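Glucose-6-phosphate isomerase (Plasmodium falciparum, PDB 3QKI) probably catalyses the reversible isomerisation of alpha-D-glucose 6-phosphate to beta-D-fructose 6-phosphate, the second step of glycolysis. Local coordinates at residues K144-Y149 with V319-L324; I158-C161 with K165-N168; Y191-E196 with D215-V220; I326-K331 with L521-C526. All coordinates share one frame; numbering follows the deposited sequence.

Contact 1: K144-Y149 with V319-L324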
loop_
_atom_site.group_PDB
_atom_site.type_symbol
_atom_site.label_atom_id
_atom_site.label_comp_id
_atom_site.label_asym_id
_atom_site.label_seq_id
_atom_site.Cartn_x
_atom_site.Cartn_y
_atom_site.Cartn_z
ATOM N N LYS A 144 24.170 3.395 -24.365
ATOM C CA LYS A 144 24.196 3.322 -25.831
ATOM C C LYS A 144 23.631 1.970 -26.305
ATOM O O LYS A 144 22.896 1.927 -27.284
ATOM C CB LYS A 144 25.626 3.506 -26.362
ATOM C CG LYS A 144 26.055 4.967 -26.367
ATOM C CD LYS A 144 27.575 5.053 -26.448
ATOM C CE LYS A 144 28.089 6.195 -27.287
ATOM N NZ LYS A 144 27.892 7.511 -26.629
ATOM N N LYS A 145 23.945 0.893 -25.581
ATOM C CA LYS A 145 23.469 -0.447 -25.877
ATOM C C LYS A 145 21.930 -0.501 -25.703
ATOM O O LYS A 145 21.238 -1.125 -26.519
ATOM C CB LYS A 145 24.165 -1.457 -24.947
ATOM C CG LYS A 145 23.911 -2.909 -25.291
ATOM C CD LYS A 145 24.633 -3.807 -24.326
ATOM C CE LYS A 145 24.156 -5.219 -24.352
ATOM N NZ LYS A 145 24.489 -5.877 -25.625
ATOM N N ILE A 146 21.408 0.155 -24.651
ATOM C CA ILE A 146 19.953 0.205 -24.368
ATOM C C ILE A 146 19.250 1.019 -25.446
ATOM O O ILE A 146 18.211 0.578 -25.957
ATOM C CB ILE A 146 19.640 0.757 -22.945
ATOM C CG1 ILE A 146 20.133 -0.219 -21.856
ATOM C CG2 ILE A 146 18.132 1.094 -22.793
ATOM C CD1 ILE A 146 20.184 0.372 -20.448
ATOM N N GLU A 147 19.811 2.197 -25.797
ATOM C CA GLU A 147 19.230 3.062 -26.828
ATOM C C GLU A 147 19.071 2.262 -28.114
ATOM O O GLU A 147 17.961 2.246 -28.663
ATOM C CB GLU A 147 20.114 4.293 -27.036
ATOM C CG GLU A 147 19.654 5.207 -28.150
ATOM C CD GLU A 147 20.463 6.483 -28.287
ATOM O OE1 GLU A 147 19.929 7.440 -28.889
ATOM O OE2 GLU A 147 21.603 6.547 -27.764
ATOM N N LYS A 148 20.156 1.545 -28.552
ATOM C CA LYS A 148 20.141 0.742 -29.766
ATOM C C LYS A 148 19.137 -0.406 -29.684
ATOM O O LYS A 148 18.317 -0.552 -30.585
ATOM C CB LYS A 148 21.545 0.237 -30.146
ATOM N N TYR A 149 19.174 -1.190 -28.602
ATOM C CA TYR A 149 18.283 -2.328 -28.422
ATOM C C TYR A 149 16.802 -1.911 -28.369
ATOM O O TYR A 149 15.981 -2.526 -29.044
ATOM C CB TYR A 149 18.680 -3.169 -27.187
ATOM C CG TYR A 149 17.840 -4.414 -27.019
ATOM C CD1 TYR A 149 18.134 -5.577 -27.725
ATOM C CD2 TYR A 149 16.730 -4.422 -26.178
ATOM C CE1 TYR A 149 17.350 -6.723 -27.590
ATOM C CE2 TYR A 149 15.929 -5.556 -26.046
ATOM C CZ TYR A 149 16.245 -6.708 -26.751
ATOM O OH TYR A 149 15.452 -7.826 -26.630
ATOM N N VAL A 319 18.637 -1.638 -14.973
ATOM C CA VAL A 319 17.512 -2.254 -14.223
ATOM C C VAL A 319 16.153 -1.644 -14.661
ATOM O O VAL A 319 15.222 -2.380 -15.012
ATOM C CB VAL A 319 17.689 -2.146 -12.679
ATOM C CG1 VAL A 319 16.390 -2.525 -11.941
ATOM C CG2 VAL A 319 18.864 -3.000 -12.198
ATOM N N GLY A 320 16.083 -0.318 -14.649
ATOM C CA GLY A 320 14.892 0.418 -15.050
ATOM C C GLY A 320 14.998 1.003 -16.442
ATOM O O GLY A 320 14.023 0.973 -17.190
ATOM N N ILE A 321 16.182 1.526 -16.829
ATOM C CA ILE A 321 16.335 2.170 -18.141
ATOM C C ILE A 321 16.052 1.232 -19.316
ATOM O O ILE A 321 15.452 1.664 -20.283
ATOM C CB ILE A 321 17.608 3.042 -18.303
ATOM C CG1 ILE A 321 17.752 4.095 -17.154
ATOM C CG2 ILE A 321 17.661 3.731 -19.691
ATOM C CD1 ILE A 321 16.486 5.119 -16.900
ATOM N N LEU A 322 16.418 -0.044 -19.204
ATOM C CA LEU A 322 16.108 -0.977 -20.285
ATOM C C LEU A 322 14.591 -1.231 -20.464
ATOM O O LEU A 322 14.085 -0.877 -21.530
ATOM C CB LEU A 322 16.915 -2.273 -20.197
ATOM C CG LEU A 322 16.514 -3.351 -21.182
ATOM C CD1 LEU A 322 16.907 -2.978 -22.624
ATOM C CD2 LEU A 322 17.076 -4.655 -20.769
ATOM N N PRO A 323 13.807 -1.734 -19.472
ATOM C CA PRO A 323 12.373 -1.933 -19.735
ATOM C C PRO A 323 11.628 -0.629 -20.013
ATOM O O PRO A 323 10.734 -0.629 -20.854
ATOM C CB PRO A 323 11.866 -2.639 -18.480
ATOM C CG PRO A 323 12.844 -2.259 -17.419
ATOM C CD PRO A 323 14.169 -2.219 -18.124
ATOM N N LEU A 324 12.025 0.483 -19.374
ATOM C CA LEU A 324 11.317 1.760 -19.599
ATOM C C LEU A 324 11.601 2.387 -20.973
ATOM O O LEU A 324 10.720 3.050 -21.520
ATOM C CB LEU A 324 11.566 2.763 -18.451
ATOM C CG LEU A 324 11.068 2.339 -17.040
ATOM C CD1 LEU A 324 11.767 3.172 -15.923
ATOM C CD2 LEU A 324 9.533 2.385 -16.940
#
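I146 packs against I321 and L322 where two nearly parallel helices lie side by side in a sugar isomerase (SIS) alpha/beta domain; the axes of the short segments approach to 9.6 Å and differ in direction by 17°. The touching is led by the I146 methyl CG2, which reaches I321 O at 3.7 Å and L322 CA at 3.8 Å, so it rests on backbone. A looser side-chain pair, I146 CG2 to I321 CG2 at 4.1 Å, flanks it. With chi1 at -67°, I146 keeps CG2 opposite its own N and CG1 opposite its carbonyl carbon, and this second branch faces L322 CB at 4.2 Å. One turn later, Y149 CD2 meets L322 CD1 at 3.8 Å, the two side chains lying askew. The side-chain pairs are all apolar; the polar atoms touched, I321 O and L322 N, belong to the backbone.

Around this first shell, strand 282-285 lines one side: V283 touches both Y149 and L322, and V285 touches L322. F303 meets the Y149 ring edge-to-face, while I321 leads off to M333 and L337 of helix 330-349. The carbonyl oxygen I321 O, against which I146 CG2 lies, also accepts a hydrogen bond from S325 OG.

Contact 2: I158-C161 with K165-N168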
loop_
_atom_site.group_PDB
_atom_site.type_symbol
_atom_site.label_atom_id
_atom_site.label_comp_id
_atom_site.label_asym_id
_atom_site.label_seq_id
_atom_site.Cartn_x
_atom_site.Cartn_y
_atom_site.Cartn_z
ATOM N N ILE A 158 14.472 -5.628 -34.409
ATOM C CA ILE A 158 14.565 -6.851 -33.614
ATOM C C ILE A 158 13.157 -7.396 -33.496
ATOM O O ILE A 158 12.263 -6.691 -33.015
ATOM C CB ILE A 158 15.286 -6.676 -32.252
ATOM C CG1 ILE A 158 16.792 -6.367 -32.485
ATOM C CG2 ILE A 158 15.124 -7.960 -31.412
ATOM C CD1 ILE A 158 17.580 -5.951 -31.247
ATOM N N LYS A 159 12.951 -8.625 -33.958
ATOM C CA LYS A 159 11.620 -9.230 -33.994
ATOM C C LYS A 159 11.522 -10.491 -33.173
ATOM O O LYS A 159 12.530 -11.035 -32.749
ATOM C CB LYS A 159 11.214 -9.532 -35.464
ATOM C CG LYS A 159 11.170 -8.302 -36.390
ATOM C CD LYS A 159 10.741 -8.676 -37.810
ATOM C CE LYS A 159 11.048 -7.642 -38.876
ATOM N NZ LYS A 159 12.509 -7.476 -39.126
ATOM N N THR A 160 10.287 -10.982 -32.993
ATOM C CA THR A 160 9.970 -12.209 -32.264
ATOM C C THR A 160 10.403 -13.396 -33.135
ATOM O O THR A 160 10.844 -13.189 -34.273
ATOM C CB THR A 160 8.459 -12.287 -32.010
ATOM O OG1 THR A 160 7.783 -12.462 -33.253
ATOM C CG2 THR A 160 7.894 -11.055 -31.239
ATOM N N CYS A 161 10.218 -14.619 -32.638
ATOM C CA CYS A 161 10.548 -15.830 -33.387
ATOM C C CYS A 161 9.590 -16.015 -34.584
ATOM O O CYS A 161 9.941 -16.724 -35.537
ATOM C CB CYS A 161 10.520 -17.041 -32.467
ATOM S SG CYS A 161 8.916 -17.314 -31.694
ATOM N N LYS A 165 6.519 -7.906 -34.350
ATOM C CA LYS A 165 6.967 -7.006 -33.312
ATOM C C LYS A 165 6.572 -7.544 -31.946
ATOM O O LYS A 165 5.492 -8.124 -31.806
ATOM C CB LYS A 165 6.346 -5.631 -33.515
ATOM C CG LYS A 165 7.287 -4.733 -34.282
ATOM C CD LYS A 165 6.795 -3.364 -34.253
ATOM C CE LYS A 165 7.180 -2.581 -33.046
ATOM N NZ LYS A 165 6.644 -1.221 -33.199
ATOM N N PHE A 166 7.429 -7.329 -30.932
ATOM C CA PHE A 166 7.082 -7.706 -29.552
ATOM C C PHE A 166 5.930 -6.811 -29.087
ATOM O O PHE A 166 5.855 -5.643 -29.494
ATOM C CB PHE A 166 8.283 -7.531 -28.621
ATOM C CG PHE A 166 9.309 -8.623 -28.757
ATOM C CD1 PHE A 166 9.176 -9.810 -28.050
ATOM C CD2 PHE A 166 10.407 -8.469 -29.603
ATOM C CE1 PHE A 166 10.112 -10.830 -28.190
ATOM C CE2 PHE A 166 11.347 -9.481 -29.737
ATOM C CZ PHE A 166 11.188 -10.669 -29.033
ATOM N N LYS A 167 5.022 -7.368 -28.275
ATOM C CA LYS A 167 3.842 -6.658 -27.733
ATOM C C LYS A 167 3.876 -6.625 -26.212
ATOM O O LYS A 167 3.342 -5.698 -25.619
ATOM C CB LYS A 167 2.536 -7.356 -28.172
ATOM N N ASN A 168 4.470 -7.657 -25.580
ATOM C CA ASN A 168 4.512 -7.802 -24.127
ATOM C C ASN A 168 5.920 -7.865 -23.585
ATOM O O ASN A 168 6.833 -8.355 -24.255
ATOM C CB ASN A 168 3.778 -9.064 -23.710
ATOM C CG ASN A 168 2.496 -9.303 -24.462
ATOM O OD1 ASN A 168 1.717 -8.385 -24.673
ATOM N ND2 ASN A 168 2.269 -10.533 -24.907
HETATM O O HOH W 1 9.953 -5.651 -32.076
#
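K165 and F166 fold back against I158-T160 in the loop that links helix 135-154 to strand 168-172. The CA atoms of K159 and K165 come within 5.2 Å, although neither residue belongs to a regular helix or strand. At K165 the contact is made by backbone, its carbonyl C lying 3.8 Å from T160 CG2; the side chain departs, and NZ bonds to N216 OD1 and R154 O.

F166 carries the rest. Its N donates to a water at 3.2 Å, and that water in turn donates to I158 O at 2.7 Å, bridging the two limbs of the loop. The ring lies beneath a methyl: T160 CG2 stands 3.6 Å from the F166 centroid and 9° off the normal, a well-centred CH-pi contact. T160 presents this methyl because CG2 is opposite its carbonyl carbon (chi1 68° for OG1), while OG1 pairs with T164 OG1. Farther round the ring, F166 CE2 lies 3.6 Å from K159 C, and I158 O sits at the edge near the ring plane.

After F166, the backbone of K167 bonds to N219 and D242, and N168 enters strand 168-172 between 219-223 and 243-248. The F166 ring meets H281 edge-to-face and touches I153 of helix 135-154, so the folded-back loop closes over the junction of that helix with the parallel sheet.

Contact 3: Y191-E196 with D215-V220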
loop_
_atom_site.group_PDB
_atom_site.type_symbol
_atom_site.label_atom_id
_atom_site.label_comp_id
_atom_site.label_asym_id
_atom_site.label_seq_id
_atom_site.Cartn_x
_atom_site.Cartn_y
_atom_site.Cartn_z
ATOM N N TYR A 191 1.071 9.510 -19.784
ATOM C CA TYR A 191 1.651 10.712 -20.391
ATOM C C TYR A 191 2.136 10.326 -21.798
ATOM O O TYR A 191 1.852 11.012 -22.776
ATOM C CB TYR A 191 2.791 11.264 -19.536
ATOM C CG TYR A 191 3.431 12.494 -20.138
ATOM C CD1 TYR A 191 4.579 12.394 -20.913
ATOM C CD2 TYR A 191 2.866 13.753 -19.965
ATOM C CE1 TYR A 191 5.162 13.519 -21.497
ATOM C CE2 TYR A 191 3.429 14.888 -20.559
ATOM C CZ TYR A 191 4.575 14.762 -21.328
ATOM O OH TYR A 191 5.152 15.862 -21.902
ATOM N N TYR A 192 2.803 9.170 -21.898
ATOM C CA TYR A 192 3.278 8.645 -23.148
ATOM C C TYR A 192 2.095 8.325 -24.112
ATOM O O TYR A 192 2.102 8.800 -25.249
ATOM C CB TYR A 192 4.151 7.426 -22.852
ATOM C CG TYR A 192 4.452 6.556 -24.048
ATOM C CD1 TYR A 192 5.353 6.973 -25.038
ATOM C CD2 TYR A 192 3.864 5.303 -24.183
ATOM C CE1 TYR A 192 5.657 6.154 -26.124
ATOM C CE2 TYR A 192 4.147 4.489 -25.267
ATOM C CZ TYR A 192 5.047 4.915 -26.235
ATOM O OH TYR A 192 5.313 4.080 -27.289
ATOM N N TYR A 193 1.057 7.600 -23.654
ATOM C CA TYR A 193 -0.080 7.281 -24.546
ATOM C C TYR A 193 -0.854 8.502 -25.014
ATOM O O TYR A 193 -1.230 8.574 -26.178
ATOM C CB TYR A 193 -1.114 6.361 -23.900
ATOM C CG TYR A 193 -0.637 5.068 -23.291
ATOM C CD1 TYR A 193 0.381 4.323 -23.887
ATOM C CD2 TYR A 193 -1.301 4.511 -22.198
ATOM C CE1 TYR A 193 0.821 3.126 -23.320
ATOM C CE2 TYR A 193 -0.913 3.290 -21.666
ATOM C CZ TYR A 193 0.154 2.605 -22.216
ATOM O OH TYR A 193 0.510 1.388 -21.661
ATOM N N ASN A 194 -1.145 9.423 -24.089
ATOM C CA ASN A 194 -2.010 10.576 -24.330
ATOM C C ASN A 194 -1.315 11.734 -25.034
ATOM O O ASN A 194 -1.859 12.249 -26.015
ATOM C CB ASN A 194 -2.689 11.047 -23.025
ATOM C CG ASN A 194 -3.536 9.974 -22.379
ATOM O OD1 ASN A 194 -3.828 8.934 -22.978
ATOM N ND2 ASN A 194 -3.953 10.202 -21.144
ATOM N N MET A 195 -0.163 12.173 -24.494
ATOM C CA MET A 195 0.602 13.310 -25.015
ATOM C C MET A 195 1.448 12.951 -26.225
ATOM O O MET A 195 1.585 13.763 -27.127
ATOM C CB MET A 195 1.444 13.956 -23.890
ATOM C CG MET A 195 0.731 15.082 -23.162
ATOM S SD MET A 195 -0.953 14.728 -22.576
ATOM C CE MET A 195 -0.646 13.937 -21.113
ATOM N N GLU A 196 2.037 11.759 -26.236
ATOM C CA GLU A 196 2.875 11.342 -27.346
ATOM C C GLU A 196 2.103 10.557 -28.430
ATOM O O GLU A 196 1.968 11.052 -29.538
ATOM C CB GLU A 196 4.116 10.577 -26.862
ATOM C CG GLU A 196 5.032 10.148 -27.997
ATOM C CD GLU A 196 6.428 9.698 -27.620
ATOM O OE1 GLU A 196 6.933 10.077 -26.535
ATOM O OE2 GLU A 196 7.033 8.976 -28.442
ATOM N N ASP A 215 0.681 0.524 -32.302
ATOM C CA ASP A 215 2.108 0.198 -32.232
ATOM C C ASP A 215 2.740 0.793 -30.990
ATOM O O ASP A 215 2.422 1.911 -30.588
ATOM C CB ASP A 215 2.853 0.808 -33.441
ATOM C CG ASP A 215 2.742 0.058 -34.746
ATOM O OD1 ASP A 215 3.238 0.580 -35.766
ATOM O OD2 ASP A 215 2.177 -1.069 -34.746
ATOM N N ASN A 216 3.700 0.070 -30.434
ATOM C CA ASN A 216 4.475 0.540 -29.286
ATOM C C ASN A 216 3.699 0.893 -28.021
ATOM O O ASN A 216 4.079 1.792 -27.267
ATOM C CB ASN A 216 5.571 1.553 -29.683
ATOM C CG ASN A 216 6.505 1.007 -30.738
ATOM O OD1 ASN A 216 6.784 -0.192 -30.805
ATOM N ND2 ASN A 216 7.004 1.867 -31.586
ATOM N N VAL A 217 2.597 0.153 -27.803
ATOM C CA VAL A 217 1.836 0.151 -26.568
ATOM C C VAL A 217 2.180 -1.231 -26.025
ATOM O O VAL A 217 1.571 -2.234 -26.423
ATOM C CB VAL A 217 0.309 0.361 -26.703
ATOM C CG1 VAL A 217 -0.383 0.192 -25.356
ATOM C CG2 VAL A 217 0.003 1.720 -27.295
ATOM N N PHE A 218 3.205 -1.290 -25.186
ATOM C CA PHE A 218 3.657 -2.572 -24.627
ATOM C C PHE A 218 2.882 -2.981 -23.391
ATOM O O PHE A 218 2.632 -2.155 -22.503
ATOM C CB PHE A 218 5.156 -2.520 -24.327
ATOM C CG PHE A 218 6.001 -2.445 -25.574
ATOM C CD1 PHE A 218 6.500 -3.602 -26.171
ATOM C CD2 PHE A 218 6.313 -1.220 -26.150
ATOM C CE1 PHE A 218 7.295 -3.527 -27.320
ATOM C CE2 PHE A 218 7.079 -1.152 -27.312
ATOM C CZ PHE A 218 7.575 -2.303 -27.884
ATOM N N ASN A 219 2.514 -4.255 -23.320
ATOM C CA ASN A 219 1.814 -4.757 -22.153
ATOM C C ASN A 219 2.906 -5.212 -21.171
ATOM O O ASN A 219 3.402 -6.328 -21.259
ATOM C CB ASN A 219 0.864 -5.876 -22.558
ATOM C CG ASN A 219 0.031 -6.462 -21.444
ATOM O OD1 ASN A 219 0.103 -6.070 -20.267
ATOM N ND2 ASN A 219 -0.771 -7.441 -21.799
ATOM N N VAL A 220 3.329 -4.300 -20.284
ATOM C CA VAL A 220 4.399 -4.550 -19.323
ATOM C C VAL A 220 3.830 -5.147 -18.045
ATOM O O VAL A 220 2.911 -4.588 -17.453
ATOM C CB VAL A 220 5.241 -3.275 -19.073
ATOM C CG1 VAL A 220 6.403 -3.540 -18.126
ATOM C CG2 VAL A 220 5.742 -2.692 -20.391
HETATM O O HOH W 2 2.803 0.375 -21.851
#
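Y192 and Y193, neighbours on helix 179-197, send their rings to different points of the N216-F218 chain. Y192 has CG opposite its backbone N (chi1 166°), whereas Y193 has CG opposite its carbonyl carbon. Y192 points its hydroxyl at the N216 carbonyl: its OH donates to N216 O at 2.6 Å, and the oxygen lies at the ring edge, in plane. The hydroxyl approaches N216 O off the C=O direction, at a C=O...donor angle of 142°, tilted 19° from the carbonyl plane. The side chains of Y192 and N216 cross askew, and the N216 amide is itself held, by K165 at OD1 and by R154 O at ND2.

Y193 and V217 instead cross at about a right angle. V217 CG1 sits 3.8 Å from Y193 CE1, an apolar touch, while the hydroxyl beyond it reaches F218 through a water: Y193 OH is 2.5 Å from the water, which donates to F218 O at 2.6 Å. On the other side of the dimer interface, Q236 of the second subunit packs on Y193.

The contact closes a beta-alpha-beta crossover, strand 168-172 to helix 179-197 to strand 219-223, by fixing the chain that leads into the last strand. Two backbone carbonyls are thereby satisfied by tyrosines, one directly and one through water. The Y192 hydroxyl, which gives its proton to N216 O, is also hydrogen-bonded to R154 NH2; a positive charge there would probably polarise the hydroxyl and strengthen its donation.

Contact 4: I326-K331 with L521-C526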
loop_
_atom_site.group_PDB
_atom_site.type_symbol
_atom_site.label_atom_id
_atom_site.label_comp_id
_atom_site.label_asym_id
_atom_site.label_seq_id
_atom_site.Cartn_x
_atom_site.Cartn_y
_atom_site.Cartn_z
ATOM N N ILE A 326 12.189 0.486 -23.608
ATOM C CA ILE A 326 11.401 -0.374 -24.514
ATOM C C ILE A 326 9.950 0.157 -24.531
ATOM O O ILE A 326 9.387 0.402 -25.597
ATOM C CB ILE A 326 11.472 -1.876 -24.142
ATOM C CG1 ILE A 326 12.880 -2.458 -24.455
ATOM C CG2 ILE A 326 10.348 -2.692 -24.867
ATOM C CD1 ILE A 326 13.205 -3.773 -23.756
ATOM N N ALA A 327 9.377 0.388 -23.342
ATOM C CA ALA A 327 7.996 0.863 -23.211
ATOM C C ALA A 327 7.767 2.251 -23.780
ATOM O O ALA A 327 6.733 2.490 -24.420
ATOM C CB ALA A 327 7.575 0.827 -21.741
ATOM N N PHE A 328 8.716 3.187 -23.541
ATOM C CA PHE A 328 8.495 4.585 -23.882
ATOM C C PHE A 328 9.440 5.228 -24.899
ATOM O O PHE A 328 9.175 6.355 -25.319
ATOM C CB PHE A 328 8.507 5.429 -22.604
ATOM C CG PHE A 328 7.607 4.932 -21.497
ATOM C CD1 PHE A 328 6.292 4.551 -21.762
ATOM C CD2 PHE A 328 8.058 4.885 -20.183
ATOM C CE1 PHE A 328 5.460 4.113 -20.738
ATOM C CE2 PHE A 328 7.209 4.480 -19.150
ATOM C CZ PHE A 328 5.915 4.105 -19.431
ATOM N N GLY A 329 10.526 4.544 -25.228
ATOM C CA GLY A 329 11.559 5.073 -26.121
ATOM C C GLY A 329 12.679 5.697 -25.304
ATOM O O GLY A 329 12.427 6.317 -24.263
ATOM N N TYR A 330 13.929 5.506 -25.740
ATOM C CA TYR A 330 15.107 6.043 -25.068
ATOM C C TYR A 330 15.083 7.562 -24.877
ATOM O O TYR A 330 15.533 8.037 -23.824
ATOM C CB TYR A 330 16.401 5.615 -25.780
ATOM C CG TYR A 330 17.632 6.025 -25.008
ATOM C CD1 TYR A 330 18.015 5.342 -23.856
ATOM C CD2 TYR A 330 18.356 7.159 -25.366
ATOM C CE1 TYR A 330 19.113 5.758 -23.103
ATOM C CE2 TYR A 330 19.466 7.567 -24.634
ATOM C CZ TYR A 330 19.840 6.865 -23.503
ATOM O OH TYR A 330 20.914 7.284 -22.758
ATOM N N LYS A 331 14.605 8.332 -25.898
ATOM C CA LYS A 331 14.553 9.804 -25.821
ATOM C C LYS A 331 13.788 10.247 -24.568
ATOM O O LYS A 331 14.226 11.165 -23.888
ATOM C CB LYS A 331 13.877 10.426 -27.056
ATOM C CG LYS A 331 14.797 10.636 -28.240
ATOM C CD LYS A 331 14.165 11.546 -29.305
ATOM C CE LYS A 331 14.207 13.022 -28.960
ATOM N NZ LYS A 331 13.720 13.861 -30.091
ATOM N N LEU A 521 3.421 16.296 -14.686
ATOM C CA LEU A 521 4.188 15.064 -14.489
ATOM C C LEU A 521 4.628 14.569 -15.871
ATOM O O LEU A 521 3.902 13.845 -16.556
ATOM C CB LEU A 521 3.415 13.994 -13.706
ATOM C CG LEU A 521 4.194 12.686 -13.393
ATOM C CD1 LEU A 521 5.540 12.955 -12.687
ATOM C CD2 LEU A 521 3.338 11.721 -12.603
ATOM N N ASN A 522 5.786 15.045 -16.321
ATOM C CA ASN A 522 6.357 14.622 -17.589
ATOM C C ASN A 522 7.617 13.790 -17.239
ATOM O O ASN A 522 7.863 13.532 -16.050
ATOM C CB ASN A 522 6.640 15.820 -18.515
ATOM C CG ASN A 522 7.532 16.885 -17.934
ATOM O OD1 ASN A 522 8.372 16.638 -17.070
ATOM N ND2 ASN A 522 7.338 18.111 -18.367
ATOM N N PHE A 523 8.370 13.311 -18.236
ATOM C CA PHE A 523 9.553 12.480 -17.957
ATOM C C PHE A 523 10.617 13.188 -17.111
ATOM O O PHE A 523 11.147 12.600 -16.167
ATOM C CB PHE A 523 10.142 11.893 -19.250
ATOM C CG PHE A 523 9.294 10.780 -19.811
ATOM C CD1 PHE A 523 9.479 9.469 -19.397
ATOM C CD2 PHE A 523 8.301 11.045 -20.755
ATOM C CE1 PHE A 523 8.664 8.436 -19.892
ATOM C CE2 PHE A 523 7.504 10.013 -21.267
ATOM C CZ PHE A 523 7.693 8.713 -20.835
ATOM N N TYR A 524 10.900 14.462 -17.432
ATOM C CA TYR A 524 11.876 15.268 -16.726
ATOM C C TYR A 524 11.474 15.445 -15.239
ATOM O O TYR A 524 12.292 15.213 -14.349
ATOM C CB TYR A 524 12.030 16.625 -17.438
ATOM C CG TYR A 524 12.994 17.550 -16.738
ATOM C CD1 TYR A 524 12.538 18.510 -15.841
ATOM C CD2 TYR A 524 14.368 17.478 -16.982
ATOM C CE1 TYR A 524 13.422 19.385 -15.209
ATOM C CE2 TYR A 524 15.261 18.333 -16.342
ATOM C CZ TYR A 524 14.783 19.268 -15.437
ATOM O OH TYR A 524 15.644 20.089 -14.759
ATOM N N THR A 525 10.219 15.869 -14.993
ATOM C CA THR A 525 9.680 16.076 -13.653
ATOM C C THR A 525 9.655 14.760 -12.843
ATOM O O THR A 525 9.861 14.788 -11.637
ATOM C CB THR A 525 8.322 16.786 -13.768
ATOM O OG1 THR A 525 8.496 18.022 -14.477
ATOM C CG2 THR A 525 7.695 17.058 -12.443
ATOM N N CYS A 526 9.379 13.616 -13.504
ATOM C CA CYS A 526 9.364 12.330 -12.795
ATOM C C CYS A 526 10.787 12.012 -12.287
ATOM O O CYS A 526 10.942 11.433 -11.210
ATOM C CB CYS A 526 8.814 11.215 -13.679
ATOM S SG CYS A 526 8.294 9.738 -12.766
#
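F328 faces F523 in an offset edge-to-face pair: centroids 5.5 Å apart, planes at 64°, with the edge of F523 directed toward the face of F328. Outward from CB, F328 first follows one end of the F523 ring: CB and CG each lie 3.8 Å from F523 CZ. CD2 makes the closest approach, 3.6 Å to F523 CE1, in the plane of the F523 ring. CD1, on the other side of the F328 ring, packs on Y192 CD2 instead, and toward its tip, CZ, the ring draws away from F523. On the opposite face of the F328 ring, A327 CB stands 3.9 Å above the plane over its centre, so the ring is held between a methyl and an aromatic edge. A chi1 of -51° puts F328 CG opposite its own carbonyl carbon and turns the ring toward F523.

F523 is positioned by the helix start it belongs to. N522 is the N-cap, and its OD1 accepts from T525 N at 2.9 Å with an N-H...O angle of 170°. On the other segment, G329, with positive phi, ends helix 318-328 and stands at the N-cap of helix 330-349.

M188 of helix 179-197, the helix of Y192, touches both F328 and F523, and N332 and M333 of helix 330-349 also touch F523. The pair thus joins the end of helix 318-328 to the beginning of helix 523-543, which follows strand 513-518 of the six-stranded mixed sheet.

Overall arrangement
From the N terminus, helix 135-154 opens contact 1, which closes only at helix 318-328, about 170 residues later. Contacts 2 and 3 lie within that span, one after the other: contact 2 closes a tight loop before strand 168-172, contact 3 a longer one ending at strand 219-223. Contact 4 opens after contact 1 has closed and reaches to helix 523-543; none of the four cross. They touch nonetheless. Y149 meets I158 between contacts 1 and 2, F166 O lies against the F218 ring between 2 and 3, and F218 packs on I326 between 3 and 4. Contacts 1 to 3 tie elements around the five-stranded parallel sheet, and contact 4 joins helix 318-328 to helix 523-543.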